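Probable transcriptional regulator, ArsR family protein (Rhodococcus sp. RHA1, PDB 3F6O) probably acts as a DNA-binding transcriptional regulator of the ArsR family, using a winged helix-turn-helix domain. Local coordinates at residues Gly30-Val34 against Ser35-Lys39. Residues are numbered along the deposited sequence; the frame is centred on the assembly and turned at random.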
loop_
_atom_site.group_PDB
_atom_site.type_symbol
_atom_site.label_atom_id
_atom_site.label_comp_id
_atom_site.label_asym_id
_atom_site.label_seq_id
_atom_site.Cartn_x
_atom_site.Cartn_y
_atom_site.Cartn_z
ATOM N N GLY A 30 -3.278 -2.433 21.004
ATOM C CA GLY A 30 -4.563 -2.496 21.710
ATOM C C GLY A 30 -5.398 -1.264 21.423
ATOM O O GLY A 30 -4.890 -0.335 20.817
ATOM N N PRO A 31 -6.675 -1.246 21.869
ATOM C CA PRO A 31 -7.559 -0.106 21.537
ATOM C C PRO A 31 -7.173 1.191 22.262
ATOM O O PRO A 31 -6.373 1.163 23.225
ATOM C CB PRO A 31 -8.942 -0.597 21.990
ATOM C CG PRO A 31 -8.594 -1.576 23.174
ATOM C CD PRO A 31 -7.377 -2.284 22.662
ATOM N N ALA A 32 -7.767 2.301 21.822
ATOM C CA ALA A 32 -7.430 3.632 22.319
ATOM C C ALA A 32 -8.514 4.617 21.909
ATOM O O ALA A 32 -9.275 4.364 20.966
ATOM C CB ALA A 32 -6.052 4.072 21.751
ATOM N N THR A 33 -8.600 5.739 22.613
ATOM C CA THR A 33 -9.483 6.827 22.221
ATOM C C THR A 33 -8.777 7.722 21.190
ATOM O O THR A 33 -7.555 7.719 21.097
ATOM C CB THR A 33 -9.880 7.716 23.416
ATOM O OG1 THR A 33 -8.719 8.392 23.918
ATOM C CG2 THR A 33 -10.522 6.884 24.523
ATOM N N VAL A 34 -9.549 8.465 20.411
ATOM C CA VAL A 34 -8.982 9.454 19.488
ATOM C C VAL A 34 -8.035 10.443 20.199
ATOM O O VAL A 34 -6.964 10.758 19.681
ATOM C CB VAL A 34 -10.113 10.203 18.721
ATOM C CG1 VAL A 34 -9.577 11.476 18.022
ATOM C CG2 VAL A 34 -10.800 9.260 17.724
ATOM N N SER A 35 -8.413 10.918 21.396
ATOM C CA SER A 35 -7.609 11.950 22.070
ATOM C C SER A 35 -6.243 11.389 22.443
ATOM O O SER A 35 -5.222 12.055 22.349
ATOM C CB SER A 35 -8.342 12.512 23.283
ATOM O OG SER A 35 -8.056 11.709 24.410
ATOM N N GLU A 36 -6.225 10.121 22.814
ATOM C CA GLU A 36 -5.005 9.405 23.089
ATOM C C GLU A 36 -4.145 9.259 21.818
ATOM O O GLU A 36 -2.934 9.560 21.828
ATOM C CB GLU A 36 -5.443 8.058 23.632
ATOM C CG GLU A 36 -4.439 7.256 24.241
ATOM C CD GLU A 36 -5.013 5.954 24.813
ATOM O OE1 GLU A 36 -6.280 5.797 25.057
ATOM O OE2 GLU A 36 -4.144 5.093 25.031
ATOM N N LEU A 37 -4.781 8.832 20.718
ATOM C CA LEU A 37 -4.101 8.628 19.436
ATOM C C LEU A 37 -3.520 9.906 18.844
ATOM O O LEU A 37 -2.472 9.860 18.213
ATOM C CB LEU A 37 -5.031 7.941 18.412
ATOM C CG LEU A 37 -5.506 6.526 18.766
ATOM C CD1 LEU A 37 -6.630 6.047 17.797
ATOM C CD2 LEU A 37 -4.314 5.528 18.768
ATOM N N ALA A 38 -4.179 11.038 19.106
ATOM C CA ALA A 38 -3.783 12.335 18.540
ATOM C C ALA A 38 -2.542 12.942 19.203
ATOM O O ALA A 38 -1.851 13.730 18.577
ATOM C CB ALA A 38 -4.921 13.314 18.631
ATOM N N LYS A 39 -2.270 12.576 20.459
ATOM C CA LYS A 39 -1.171 13.208 21.235
ATOM C C LYS A 39 0.207 13.339 20.517
ATOM O O LYS A 39 0.825 14.399 20.576
ATOM C CB LYS A 39 -1.042 12.572 22.635
ATOM C CG LYS A 39 -2.253 12.810 23.535
ATOM C CD LYS A 39 -1.979 12.359 24.961
ATOM C CE LYS A 39 -3.167 12.614 25.856
ATOM N NZ LYS A 39 -2.759 12.434 27.289
#
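Thr33 and Glu36 cap the start of helix 34-38 by reciprocal bonds, their side chains crossing at about a right angle. Thr33 OG1, set between its own N and carbonyl carbon (chi1 66°), accepts from Glu36 N at 3.2 Å. In return the extended Glu36 chain runs back so that OE1 takes a weak bond from Thr33 N at 3.4 Å, completing a capping box. The other carboxylate oxygen, OE2, forms a salt bridge with Arg26 of helix 18-28, which probably helps fix the carboxylate; Thr33 N approaches from well out of its plane. Backbone bonds carry the turn onward: Leu37 N donates to Thr33 O at 3.0 Å, and Ala38 N to Val34 O at 2.9 Å. Strand 32-33, an edge strand paired antiparallel with strand 69-74, passes directly into the first helix of the helix-turn-helix, with helix 45-57 as the second. In apolar contact, Leu37 CD2 meets Ala32 CB at 3.7 Å. Ala32 and Leu37 also pack on Leu27 of helix 18-28, while Val34 and Leu37 reach Phe48 of helix 45-57. Leu37 CG closely approaches the carbonyl oxygen Thr33 O, at 3.3 Å. Ala32 CB lies over the face of the Glu36 carboxylate, 3.7 Å from Glu36 CD.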